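Local coordinates for peptidoglycan D,D-transpeptidase FtsI (Yersinia pestis, PDB 6SYN), which probably cross-links cell-wall peptidoglycan in the periplasm as a class B penicillin-binding protein, a D,D-transpeptidase that is acylated by beta-lactams, at residues P40-I44 with I73-K78; Q118-I123 with Q186-Y190; F141-G147 with A173-L177; T261-V267 with L312-M316; P465-F471 with M506-D511. All coordinates share one frame; numbering follows the deposited sequence.

Contact 1 (P40-I44 with I73-K78); sequences PKELI and INANPK
Ile-73 reaches two residues of helix 40-45 through its first torsion (chi1 -40°), which sets CG1 beside the backbone N and CG2 anti to it. The two branches therefore serve different partners. CG2 packs on Pro-40, 3.6 Å from its CB. CD1, at the end of the extended CG1 branch, meets Leu-43 CD1 at 3.8 Å. In Leu-43, CG stands anti to the backbone N (chi1 -163°), and its side chain crosses that of Ile-73 at about a right angle, with both methyls close to CD1. Ile-44 points its CD1 into the bend of the other segment. There the methyl lies 3.8 Å from Asn-74 OD1 and 4.2 Å from Pro-77 CB. Further out, Lys-41 is extended and Lys-78 is bent. Lys-41 CG touches Lys-78 CD at 4.0 Å. The like charges at their ends stay apart, and Lys-41 NZ has a long, weak ion pair with Glu-45. No hydrogen bond joins the two segments, but the backbone of Lys-41 bonds to Gly-79 just beyond. Ile-49 lies against both Leu-43 and Ile-73. Helix 40-45 follows strand 26-38, and helix 66-74 precedes strand 82-88, so the contact packs two helices at one end of this antiparallel strand pair.

Contact 2 (Q118-I123 with Q186-Y190); sequences QVMAHI and QALVY
Val-119 lies across the face of the Tyr-190 ring, and Gln-118 meets the same residue at its hydroxyl end. Val-119 CA stands 4.3 Å from the ring centroid, close to the ring normal, which makes a CH-pi contact over the face. Its CG2 branch adds an apolar touch at Tyr-190 CD2, 3.9 Å away. Gln-118 comes to the ring edge instead. Its extended chain crosses the tyrosine at about a right angle, and its amide plane is turned 71° from the ring plane. NE2 donates to Tyr-190 OH at 2.6 Å, with the hydroxyl slightly tilted out of the amide plane.

Gln-186 is oriented differently. It runs past Val-119 in the opposite direction, its CG 3.7 Å from Val-119 CG1. The chain bends at chi2 (75°) and turns the amide back toward the Val-119 carbonyl. NE2 then donates to Val-119 O over 3.1 Å. The bond is nearly straight at hydrogen (170°), and the oxygen lies in the amide plane. NE2 has a stronger partner outside, Met-220 O, so NE2 is held by two carbonyls. Met-120 SD rests on Gln-186 CG at 3.6 Å. Ile-123 approaches from the opposite direction and sets CD1 near NE2 at 3.7 Å.

Helix 183-199 thus meets the turn that leads into helix 121-124, and Ile-123 within it. Strand 217-223 lies beside both, with Met-220 against Ile-123 and Ala-219 against Gln-186. Helix 492-505 packs on Leu-188 and Val-189 of helix 183-199.

Contact 3 (F141-G147 with A173-L177); sequences FDRWLTG and AAHNL
His-175 lays its side chain over the face of Trp-144. CB sits over the face of the five-membered ring, nearest its NE1-CE2 side, in a CH-pi contact. The first torsion (chi1 -81°) places CG beside the backbone N and over the benzo ring, 3.7 Å from Trp-144 CZ2. CD2 comes next, 3.6 Å from Trp-144 CZ3. The ring nitrogens lie toward the rim of the six-membered ring: ND1 is 4.0 Å from Trp-144 CH2, and NE2 is 4.0 Å from Trp-144 CZ3. The result is a face-to-face stack, with the planes 20° apart.

Two weak bonds flank it. His-175 N donates to Trp-144 O, and Trp-144 NE1 donates to Asn-176 O at the indole edge. Deeper in, both methyls of Leu-177 lie over one face of the Phe-141 ring, Leu-177 CD2 being 3.7 Å from Phe-141 CD2. Leu-145 CD2 packs on Leu-177 CB at 4.2 Å.

Leu-177 bonds through its backbone to Met-18 and Ser-20, and Leu-145 to Gly-17, at and just before strand 19-20. The polar links across the contact are weak, which implies that stacking and apolar packing do most of the joining at this largely exposed site.

Contact 4 (T261-V267 with L312-M316); sequences TALQHGV and LALAM
Met-316 reaches across to Thr-261, Ala-262 and His-265 with a chain that is extended at first and then bends. CG lies anti to the carbonyl carbon and beside the backbone N. The next torsion is also anti (chi2 -172°), and this carries SD out to His-265. SD sits over one face of the imidazole, toward its rim, 3.5 Å from His-265 CG, in a sulfur-aromatic contact. The last torsion (chi3 -74°) then turns CE back over the helix. There CE touches Thr-261 CG2 at 3.7 Å and Ala-262 CB at 4.1 Å.

Val-267 spreads its two methyls over different partners. CG1, anti to the backbone N (chi1 159°), meets Ala-315 CB at 3.6 Å. CG2 packs on Met-316 CG at 3.5 Å. Leu-312 CD2 closes the apolar group against Ala-262 CB at 4.1 Å. Thr-261 turns its hydroxyl elsewhere, to Met-257 O and Thr-324 OG1.

Gly-266, with positive phi, ends helix 255-264 in a Schellman motif, and this brings Val-267 round to face Ala-315. The packing joins the C-terminal ends of two helices whose N-terminal ends carry Lys-255 and Asn-306 of the ligand pocket. They fit the SxxK and SxN motifs of a penicillin-binding transpeptidase domain.

Contact 5 (P465-F471 with M506-D511); sequences PASNPRF and MNIEPD
Pro-465 and Ser-467 belong to a type I beta turn, Pro-465 to Asn-468, in the connection between antiparallel strands 455-464 and 471-478, and both touch the segment that follows helix 492-505. Where the connection enters strand 471-478 there is a classic beta bulge, Arg-470 and Phe-471 both facing Ala-464. On the other side, Asn-507 completes the Schellman motif that ends the helix.

Ile-508 is the central apolar group. Its CG2, CG1 and CD1 go to three different residues. Chi1 of -54° sets CG1 beside the backbone N and leaves CG2 anti to it; CG2 packs on Pro-465 CG at 3.5 Å. CG1 comes to the edge of the Phe-471 ring, in its plane, 3.9 Å from CE2. CD1 lies over one face of the Arg-470 guanidinium, 3.6 Å from NH1. Met-506 adds its CG near Phe-471 CZ at 3.8 Å. Leu-503 of helix 492-505 backs both Pro-465 and Ile-508, so the connection and the helix end share one apolar patch.

The polar end of the contact is at Asp-511, whose side chain also lies against Arg-435. The backbone of Asp-511 bonds to Gly-433. The carboxylate faces the turn and takes up the backbone N-H of its third residue. Ser-467 N donates to Asp-511 OD2 at 3.1 Å, with an angle of 145° at hydrogen, and the bond uses the syn lone pair of that oxygen.

In the fold
The centre of contact 2 is about 10 Å from the centre of the chain, nearest of the five; like contact 5, it has no exposed touching residue. It mixes side-chain hydrogen bonds with packing on a tyrosine. Contact 3 is nested in the chain loop that contact 2 closes, yet it is a surface contact held largely by stacked rings. Contacts 1 and 4 have centres about 67 Å apart, on opposite sides of the chain centre. Contact 1 sets a short helix against the end of another, contact 4 joins two helix ends, and neither has a hydrogen bond across. Contact 5 is linked to contact 2 through helix 492-505, and combines an apolar patch with a carboxylate bonded to a turn.

Contact 1 (P40-I44 with I73-K78)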
# COMPACT_ATOMS: atom_id res chain seq x y z
N PRO A 40 -30.00 -7.93 21.71
CA PRO A 40 -30.80 -8.80 20.85
C PRO A 40 -31.44 -9.96 21.63
O PRO A 40 -32.60 -10.19 21.41
CB PRO A 40 -29.81 -9.28 19.78
CG PRO A 40 -28.71 -8.24 19.79
CD PRO A 40 -28.62 -7.79 21.23
N LYS A 41 -30.71 -10.61 22.55
CA LYS A 41 -31.25 -11.72 23.38
C LYS A 41 -32.50 -11.22 24.12
O LYS A 41 -33.58 -11.82 23.94
CB LYS A 41 -30.23 -12.25 24.39
CG LYS A 41 -30.70 -13.48 25.17
CD LYS A 41 -29.94 -13.74 26.45
CE LYS A 41 -30.76 -14.48 27.48
NZ LYS A 41 -30.15 -14.43 28.83
N GLU A 42 -32.35 -10.15 24.90
CA GLU A 42 -33.42 -9.61 25.77
C GLU A 42 -34.60 -9.13 24.91
O GLU A 42 -35.74 -9.20 25.40
CB GLU A 42 -32.87 -8.48 26.65
CG GLU A 42 -33.89 -7.92 27.63
CD GLU A 42 -34.64 -8.96 28.46
OE1 GLU A 42 -34.43 -10.17 28.24
OE2 GLU A 42 -35.44 -8.55 29.31
N LEU A 43 -34.32 -8.66 23.69
CA LEU A 43 -35.33 -8.14 22.74
C LEU A 43 -36.19 -9.30 22.20
O LEU A 43 -37.42 -9.15 22.17
CB LEU A 43 -34.60 -7.41 21.61
CG LEU A 43 -35.44 -6.47 20.75
CD1 LEU A 43 -34.60 -5.33 20.22
CD2 LEU A 43 -36.11 -7.22 19.61
N ILE A 44 -35.55 -10.41 21.81
CA ILE A 44 -36.22 -11.55 21.12
C ILE A 44 -37.04 -12.35 22.13
O ILE A 44 -38.12 -12.85 21.75
CB ILE A 44 -35.21 -12.42 20.34
CG1 ILE A 44 -34.24 -11.57 19.51
CG2 ILE A 44 -35.94 -13.44 19.48
CD1 ILE A 44 -33.47 -12.32 18.44
N ILE A 73 -30.66 -7.61 14.41
CA ILE A 73 -30.97 -8.20 15.75
C ILE A 73 -30.93 -9.73 15.67
O ILE A 73 -30.54 -10.35 16.67
CB ILE A 73 -32.32 -7.68 16.29
CG1 ILE A 73 -32.52 -6.20 15.97
CG2 ILE A 73 -32.46 -7.97 17.77
CD1 ILE A 73 -33.77 -5.59 16.55
N ASN A 74 -31.29 -10.30 14.52
CA ASN A 74 -31.39 -11.77 14.30
C ASN A 74 -30.00 -12.37 14.04
O ASN A 74 -29.86 -13.61 14.16
CB ASN A 74 -32.40 -12.08 13.20
CG ASN A 74 -33.82 -11.73 13.61
OD1 ASN A 74 -34.09 -11.54 14.79
ND2 ASN A 74 -34.72 -11.62 12.64
N ALA A 75 -29.00 -11.54 13.70
CA ALA A 75 -27.61 -11.96 13.40
C ALA A 75 -26.99 -12.64 14.63
O ALA A 75 -26.50 -13.78 14.48
CB ALA A 75 -26.80 -10.76 12.97
N ASN A 76 -27.01 -11.97 15.79
CA ASN A 76 -26.42 -12.44 17.07
C ASN A 76 -27.55 -12.61 18.09
O ASN A 76 -27.64 -11.84 19.04
CB ASN A 76 -25.34 -11.47 17.57
CG ASN A 76 -24.18 -11.29 16.62
OD1 ASN A 76 -24.09 -10.28 15.92
ND2 ASN A 76 -23.27 -12.25 16.58
N PRO A 77 -28.43 -13.62 17.93
CA PRO A 77 -29.69 -13.69 18.67
C PRO A 77 -29.56 -13.66 20.20
O PRO A 77 -30.41 -13.06 20.83
CB PRO A 77 -30.31 -15.03 18.25
CG PRO A 77 -29.67 -15.32 16.91
CD PRO A 77 -28.27 -14.77 17.03
N LYS A 78 -28.52 -14.30 20.75
CA LYS A 78 -28.24 -14.39 22.21
C LYS A 78 -27.17 -13.36 22.61
O LYS A 78 -26.73 -13.39 23.77
CB LYS A 78 -27.81 -15.82 22.58
CG LYS A 78 -28.89 -16.89 22.40
CD LYS A 78 -29.75 -17.09 23.63
CE LYS A 78 -30.24 -18.52 23.79
NZ LYS A 78 -29.33 -19.32 24.64

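Contact 2 (Q118-I123 with Q186-Y190)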
# COMPACT_ATOMS: atom_id res chain seq x y z
N GLN A 118 -12.77 6.49 4.78
CA GLN A 118 -12.29 5.26 4.09
C GLN A 118 -10.84 5.46 3.60
O GLN A 118 -10.17 4.44 3.34
CB GLN A 118 -13.25 4.89 2.95
CG GLN A 118 -12.87 5.45 1.58
CD GLN A 118 -14.04 5.69 0.66
OE1 GLN A 118 -14.96 6.45 0.99
NE2 GLN A 118 -14.01 5.08 -0.51
N VAL A 119 -10.38 6.72 3.53
CA VAL A 119 -9.07 7.14 2.94
C VAL A 119 -7.91 6.65 3.83
O VAL A 119 -6.97 6.05 3.28
CB VAL A 119 -9.03 8.67 2.72
CG1 VAL A 119 -7.69 9.17 2.21
CG2 VAL A 119 -10.15 9.14 1.79
N MET A 120 -7.96 6.89 5.15
CA MET A 120 -6.92 6.45 6.12
C MET A 120 -7.28 5.08 6.70
O MET A 120 -6.47 4.55 7.48
CB MET A 120 -6.79 7.42 7.30
CG MET A 120 -6.40 8.85 6.95
SD MET A 120 -4.62 9.17 6.69
CE MET A 120 -3.85 8.00 7.81
N ALA A 121 -8.45 4.53 6.37
CA ALA A 121 -9.09 3.41 7.11
C ALA A 121 -8.05 2.33 7.45
O ALA A 121 -7.97 1.93 8.62
CB ALA A 121 -10.23 2.83 6.31
N HIS A 122 -7.26 1.90 6.47
CA HIS A 122 -6.31 0.77 6.60
C HIS A 122 -5.18 1.13 7.58
O HIS A 122 -4.81 0.26 8.39
CB HIS A 122 -5.81 0.34 5.22
CG HIS A 122 -6.87 -0.35 4.42
ND1 HIS A 122 -7.28 -1.64 4.70
CD2 HIS A 122 -7.62 0.08 3.38
CE1 HIS A 122 -8.23 -1.99 3.85
NE2 HIS A 122 -8.46 -0.95 3.03
N ILE A 123 -4.68 2.37 7.54
CA ILE A 123 -3.58 2.89 8.42
C ILE A 123 -4.08 2.97 9.87
O ILE A 123 -3.39 2.46 10.77
CB ILE A 123 -3.09 4.27 7.95
CG1 ILE A 123 -2.59 4.24 6.50
CG2 ILE A 123 -2.04 4.82 8.91
CD1 ILE A 123 -1.78 5.45 6.09
N GLN A 186 -2.38 11.48 1.40
CA GLN A 186 -3.16 10.22 1.51
C GLN A 186 -4.44 10.35 0.66
O GLN A 186 -4.78 9.38 -0.06
CB GLN A 186 -3.49 9.90 2.97
CG GLN A 186 -4.20 8.56 3.15
CD GLN A 186 -3.29 7.37 3.00
OE1 GLN A 186 -2.08 7.50 2.80
NE2 GLN A 186 -3.86 6.18 3.11
N ALA A 187 -5.10 11.51 0.73
CA ALA A 187 -6.32 11.85 -0.04
C ALA A 187 -6.01 11.76 -1.54
O ALA A 187 -6.78 11.10 -2.26
CB ALA A 187 -6.83 13.21 0.34
N LEU A 188 -4.90 12.38 -1.98
CA LEU A 188 -4.45 12.36 -3.40
C LEU A 188 -4.09 10.93 -3.80
O LEU A 188 -4.57 10.47 -4.85
CB LEU A 188 -3.24 13.27 -3.59
CG LEU A 188 -2.56 13.10 -4.95
CD1 LEU A 188 -3.52 13.46 -6.07
CD2 LEU A 188 -1.29 13.93 -5.03
N VAL A 189 -3.23 10.28 -3.03
CA VAL A 189 -2.79 8.88 -3.31
C VAL A 189 -4.03 7.99 -3.43
O VAL A 189 -4.24 7.42 -4.51
CB VAL A 189 -1.81 8.37 -2.24
CG1 VAL A 189 -1.64 6.86 -2.30
CG2 VAL A 189 -0.45 9.05 -2.36
N TYR A 190 -4.84 7.89 -2.37
CA TYR A 190 -5.98 6.94 -2.30
C TYR A 190 -6.96 7.21 -3.46
O TYR A 190 -7.46 6.24 -4.04
CB TYR A 190 -6.72 7.02 -0.96
CG TYR A 190 -8.02 6.26 -0.98
CD1 TYR A 190 -8.06 4.89 -0.77
CD2 TYR A 190 -9.21 6.91 -1.27
CE1 TYR A 190 -9.26 4.20 -0.81
CE2 TYR A 190 -10.41 6.23 -1.32
CZ TYR A 190 -10.44 4.87 -1.09
OH TYR A 190 -11.63 4.20 -1.13

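Contact 3 (F141-G147 with A173-L177)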
# COMPACT_ATOMS: atom_id res chain seq x y z
N PHE A 141 -1.13 0.82 18.63
CA PHE A 141 -0.82 1.78 19.73
C PHE A 141 -1.96 1.80 20.77
O PHE A 141 -2.09 2.83 21.46
CB PHE A 141 -0.62 3.19 19.14
CG PHE A 141 0.70 3.40 18.46
CD1 PHE A 141 1.81 3.82 19.18
CD2 PHE A 141 0.84 3.20 17.09
CE1 PHE A 141 3.03 4.03 18.55
CE2 PHE A 141 2.06 3.40 16.47
CZ PHE A 141 3.15 3.81 17.19
N ASP A 142 -2.73 0.72 20.89
CA ASP A 142 -4.01 0.72 21.66
C ASP A 142 -3.75 1.18 23.10
O ASP A 142 -4.49 2.06 23.57
CB ASP A 142 -4.71 -0.64 21.67
CG ASP A 142 -6.09 -0.59 22.32
OD1 ASP A 142 -6.91 0.24 21.89
OD2 ASP A 142 -6.32 -1.37 23.27
N ARG A 143 -2.74 0.60 23.75
CA ARG A 143 -2.40 0.83 25.19
C ARG A 143 -2.03 2.30 25.38
O ARG A 143 -2.62 2.97 26.26
CB ARG A 143 -1.30 -0.14 25.61
CG ARG A 143 -0.81 0.02 27.04
CD ARG A 143 -1.58 -0.82 28.04
NE ARG A 143 -1.11 -0.54 29.39
CZ ARG A 143 -1.45 0.53 30.12
NH1 ARG A 143 -2.29 1.43 29.64
NH2 ARG A 143 -0.95 0.68 31.33
N TRP A 144 -1.07 2.78 24.58
CA TRP A 144 -0.63 4.19 24.47
C TRP A 144 -1.84 5.14 24.43
O TRP A 144 -1.85 6.13 25.18
CB TRP A 144 0.25 4.32 23.22
CG TRP A 144 0.65 5.71 22.82
CD1 TRP A 144 0.04 6.51 21.91
CD2 TRP A 144 1.79 6.45 23.29
NE1 TRP A 144 0.70 7.70 21.78
CE2 TRP A 144 1.79 7.69 22.62
CE3 TRP A 144 2.81 6.19 24.22
CZ2 TRP A 144 2.75 8.66 22.85
CZ3 TRP A 144 3.77 7.15 24.44
CH2 TRP A 144 3.74 8.37 23.77
N LEU A 145 -2.83 4.81 23.60
CA LEU A 145 -4.03 5.65 23.33
C LEU A 145 -5.04 5.58 24.49
O LEU A 145 -5.64 6.62 24.81
CB LEU A 145 -4.67 5.20 22.02
CG LEU A 145 -3.86 5.52 20.76
CD1 LEU A 145 -4.35 4.71 19.57
CD2 LEU A 145 -3.92 7.00 20.45
N THR A 146 -5.22 4.40 25.10
CA THR A 146 -6.25 4.15 26.15
C THR A 146 -5.77 4.71 27.50
O THR A 146 -4.55 4.67 27.76
CB THR A 146 -6.62 2.67 26.25
OG1 THR A 146 -7.59 2.51 27.29
CG2 THR A 146 -5.45 1.76 26.53
N GLY A 147 -6.71 5.22 28.31
CA GLY A 147 -6.46 5.73 29.68
C GLY A 147 -7.68 5.58 30.57
O GLY A 147 -7.88 4.46 31.08
N ALA A 173 -1.30 8.31 30.99
CA ALA A 173 -1.82 6.98 30.56
C ALA A 173 -2.28 7.05 29.10
O ALA A 173 -1.71 6.31 28.26
CB ALA A 173 -2.93 6.54 31.49
N ALA A 174 -3.28 7.89 28.80
CA ALA A 174 -3.78 8.15 27.43
C ALA A 174 -2.95 9.26 26.78
O ALA A 174 -2.76 10.31 27.42
CB ALA A 174 -5.25 8.49 27.45
N HIS A 175 -2.48 9.03 25.55
CA HIS A 175 -1.51 9.88 24.81
C HIS A 175 -2.03 10.19 23.41
O HIS A 175 -2.55 9.26 22.75
CB HIS A 175 -0.16 9.16 24.66
CG HIS A 175 0.73 9.21 25.85
ND1 HIS A 175 1.31 10.39 26.29
CD2 HIS A 175 1.20 8.23 26.65
CE1 HIS A 175 2.07 10.13 27.34
NE2 HIS A 175 2.03 8.81 27.58
N ASN A 176 -1.86 11.43 22.93
CA ASN A 176 -2.08 11.77 21.50
C ASN A 176 -0.97 11.12 20.67
O ASN A 176 0.14 10.91 21.21
CB ASN A 176 -2.12 13.28 21.26
CG ASN A 176 -3.27 13.94 21.99
OD1 ASN A 176 -4.35 13.36 22.08
ND2 ASN A 176 -3.03 15.12 22.54
N LEU A 177 -1.28 10.79 19.42
CA LEU A 177 -0.35 10.15 18.46
C LEU A 177 -0.19 11.08 17.25
O LEU A 177 -1.22 11.54 16.73
CB LEU A 177 -0.93 8.79 18.06
CG LEU A 177 -0.05 7.92 17.16
CD1 LEU A 177 1.35 7.78 17.71
CD2 LEU A 177 -0.68 6.54 16.97

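Contact 4 (T261-V267 with L312-M316)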
# COMPACT_ATOMS: atom_id res chain seq x y z
N THR A 261 24.36 -3.96 -9.50
CA THR A 261 25.28 -5.08 -9.15
C THR A 261 26.30 -5.27 -10.27
O THR A 261 27.50 -5.32 -9.97
CB THR A 261 24.49 -6.36 -8.86
OG1 THR A 261 23.45 -6.04 -7.94
CG2 THR A 261 25.34 -7.47 -8.29
N ALA A 262 25.84 -5.36 -11.52
CA ALA A 262 26.66 -5.66 -12.72
C ALA A 262 27.70 -4.56 -12.94
O ALA A 262 28.84 -4.89 -13.31
CB ALA A 262 25.77 -5.83 -13.92
N LEU A 263 27.33 -3.30 -12.71
CA LEU A 263 28.27 -2.14 -12.78
C LEU A 263 29.37 -2.32 -11.72
O LEU A 263 30.56 -2.26 -12.10
CB LEU A 263 27.48 -0.84 -12.59
CG LEU A 263 26.58 -0.43 -13.75
CD1 LEU A 263 25.69 0.75 -13.38
CD2 LEU A 263 27.40 -0.09 -14.99
N GLN A 264 29.00 -2.56 -10.46
CA GLN A 264 29.96 -2.73 -9.33
C GLN A 264 30.90 -3.91 -9.59
O GLN A 264 32.09 -3.78 -9.30
CB GLN A 264 29.24 -2.96 -8.00
CG GLN A 264 30.20 -3.12 -6.83
CD GLN A 264 29.59 -2.61 -5.54
OE1 GLN A 264 29.81 -1.47 -5.14
NE2 GLN A 264 28.81 -3.47 -4.89
N HIS A 265 30.37 -5.03 -10.11
CA HIS A 265 31.12 -6.28 -10.38
C HIS A 265 31.97 -6.13 -11.65
O HIS A 265 32.66 -7.10 -12.00
CB HIS A 265 30.17 -7.47 -10.48
CG HIS A 265 29.75 -8.03 -9.16
ND1 HIS A 265 30.03 -9.33 -8.79
CD2 HIS A 265 29.07 -7.49 -8.13
CE1 HIS A 265 29.54 -9.56 -7.58
NE2 HIS A 265 28.94 -8.45 -7.16
N GLY A 266 31.91 -4.97 -12.32
CA GLY A 266 32.69 -4.67 -13.54
C GLY A 266 32.31 -5.58 -14.70
O GLY A 266 33.11 -5.70 -15.64
N VAL A 267 31.12 -6.18 -14.65
CA VAL A 267 30.58 -7.09 -15.70
C VAL A 267 30.30 -6.27 -16.96
O VAL A 267 30.50 -6.80 -18.08
CB VAL A 267 29.33 -7.82 -15.18
CG1 VAL A 267 28.45 -8.36 -16.29
CG2 VAL A 267 29.71 -8.94 -14.22
N LEU A 312 23.20 -10.41 -17.42
CA LEU A 312 23.94 -9.67 -16.36
C LEU A 312 24.03 -10.53 -15.09
O LEU A 312 25.14 -10.64 -14.53
CB LEU A 312 23.26 -8.32 -16.08
CG LEU A 312 23.28 -7.30 -17.22
CD1 LEU A 312 22.59 -6.01 -16.79
CD2 LEU A 312 24.70 -7.02 -17.69
N ALA A 313 22.91 -11.11 -14.66
CA ALA A 313 22.82 -12.08 -13.55
C ALA A 313 23.84 -13.21 -13.75
O ALA A 313 24.60 -13.48 -12.81
CB ALA A 313 21.43 -12.64 -13.47
N LEU A 314 23.85 -13.84 -14.94
CA LEU A 314 24.59 -15.11 -15.20
C LEU A 314 26.07 -14.83 -15.49
O LEU A 314 26.84 -15.81 -15.52
CB LEU A 314 23.92 -15.87 -16.36
CG LEU A 314 22.63 -16.61 -16.00
CD1 LEU A 314 21.85 -16.99 -17.24
CD2 LEU A 314 22.92 -17.84 -15.16
N ALA A 315 26.48 -13.57 -15.66
CA ALA A 315 27.91 -13.17 -15.70
C ALA A 315 28.40 -12.91 -14.26
O ALA A 315 29.51 -12.36 -14.11
CB ALA A 315 28.12 -11.97 -16.59
N MET A 316 27.62 -13.30 -13.25
CA MET A 316 27.96 -13.12 -11.82
C MET A 316 27.54 -14.34 -11.02
O MET A 316 26.69 -15.11 -11.46
CB MET A 316 27.26 -11.88 -11.25
CG MET A 316 27.66 -10.60 -11.95
SD MET A 316 27.02 -9.11 -11.14
CE MET A 316 25.29 -9.20 -11.60

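Contact 5 (P465-F471 with M506-D511)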
# COMPACT_ATOMS: atom_id res chain seq x y z
N PRO A 465 11.88 14.51 -7.46
CA PRO A 465 12.41 14.74 -8.81
C PRO A 465 13.73 13.98 -9.02
O PRO A 465 14.44 13.77 -8.06
CB PRO A 465 12.66 16.25 -8.88
CG PRO A 465 11.88 16.82 -7.71
CD PRO A 465 11.88 15.73 -6.66
N ALA A 466 14.05 13.60 -10.26
CA ALA A 466 15.21 12.73 -10.57
C ALA A 466 16.54 13.50 -10.46
O ALA A 466 17.59 12.84 -10.52
CB ALA A 466 15.04 12.12 -11.94
N SER A 467 16.50 14.82 -10.30
CA SER A 467 17.69 15.69 -10.08
C SER A 467 18.18 15.53 -8.64
O SER A 467 19.40 15.56 -8.41
CB SER A 467 17.38 17.13 -10.35
OG SER A 467 17.05 17.32 -11.71
N ASN A 468 17.22 15.36 -7.73
CA ASN A 468 17.37 15.45 -6.26
C ASN A 468 16.12 14.81 -5.66
O ASN A 468 15.20 15.50 -5.24
CB ASN A 468 17.54 16.92 -5.83
CG ASN A 468 18.06 17.09 -4.42
OD1 ASN A 468 18.35 16.13 -3.72
ND2 ASN A 468 18.19 18.34 -4.01
N PRO A 469 16.01 13.46 -5.71
CA PRO A 469 14.80 12.77 -5.29
C PRO A 469 14.39 13.14 -3.86
O PRO A 469 15.25 13.22 -3.00
CB PRO A 469 15.17 11.28 -5.34
CG PRO A 469 16.29 11.21 -6.35
CD PRO A 469 17.04 12.52 -6.18
N ARG A 470 13.09 13.35 -3.66
CA ARG A 470 12.48 13.67 -2.35
C ARG A 470 11.50 12.55 -1.98
O ARG A 470 11.41 12.22 -0.78
CB ARG A 470 11.81 15.04 -2.42
CG ARG A 470 12.79 16.20 -2.35
CD ARG A 470 13.35 16.39 -0.95
NE ARG A 470 12.28 16.65 -0.00
CZ ARG A 470 11.75 17.84 0.25
NH1 ARG A 470 12.21 18.92 -0.36
NH2 ARG A 470 10.76 17.96 1.12
N PHE A 471 10.81 11.97 -2.97
CA PHE A 471 9.69 11.03 -2.75
C PHE A 471 9.90 9.76 -3.58
O PHE A 471 10.05 9.84 -4.81
CB PHE A 471 8.37 11.71 -3.11
CG PHE A 471 8.25 13.08 -2.51
CD1 PHE A 471 8.17 13.24 -1.14
CD2 PHE A 471 8.26 14.21 -3.31
CE1 PHE A 471 8.07 14.50 -0.58
CE2 PHE A 471 8.15 15.47 -2.75
CZ PHE A 471 8.06 15.62 -1.39
N MET A 506 3.75 19.86 -2.18
CA MET A 506 4.98 20.00 -1.35
C MET A 506 5.88 21.11 -1.91
O MET A 506 7.01 21.24 -1.41
CB MET A 506 5.73 18.67 -1.33
CG MET A 506 4.92 17.55 -0.69
SD MET A 506 4.32 18.01 0.96
CE MET A 506 5.87 18.01 1.86
N ASN A 507 5.38 21.88 -2.89
CA ASN A 507 6.01 23.10 -3.46
C ASN A 507 7.45 22.81 -3.91
O ASN A 507 8.34 23.57 -3.50
CB ASN A 507 6.02 24.26 -2.45
CG ASN A 507 4.64 24.68 -1.99
OD1 ASN A 507 3.71 24.77 -2.78
ND2 ASN A 507 4.52 24.98 -0.70
N ILE A 508 7.67 21.77 -4.72
CA ILE A 508 9.03 21.37 -5.18
C ILE A 508 9.37 22.11 -6.48
O ILE A 508 8.57 22.03 -7.43
CB ILE A 508 9.16 19.85 -5.35
CG1 ILE A 508 8.75 19.09 -4.08
CG2 ILE A 508 10.57 19.47 -5.80
CD1 ILE A 508 9.60 19.40 -2.86
N GLU A 509 10.51 22.80 -6.51
CA GLU A 509 11.04 23.53 -7.69
C GLU A 509 11.12 22.55 -8.86
O GLU A 509 11.78 21.52 -8.75
CB GLU A 509 12.40 24.17 -7.37
CG GLU A 509 12.73 25.39 -8.23
CD GLU A 509 12.17 26.72 -7.73
OE1 GLU A 509 12.34 27.02 -6.53
OE2 GLU A 509 11.57 27.46 -8.55
N PRO A 510 10.42 22.81 -9.98
CA PRO A 510 10.53 22.00 -11.20
C PRO A 510 11.97 21.74 -11.65
O PRO A 510 12.86 22.42 -11.20
CB PRO A 510 9.80 22.85 -12.24
CG PRO A 510 8.76 23.60 -11.45
CD PRO A 510 9.42 23.89 -10.11
N ASP A 511 12.14 20.79 -12.58
CA ASP A 511 13.39 20.01 -12.79
C ASP A 511 13.88 20.10 -14.24
O ASP A 511 15.07 19.80 -14.46
CB ASP A 511 13.14 18.55 -12.39
CG ASP A 511 14.24 17.94 -11.54
OD1 ASP A 511 15.02 18.72 -10.95
OD2 ASP A 511 14.32 16.71 -11.48
O HOH W 1 17.43 19.46 -14.15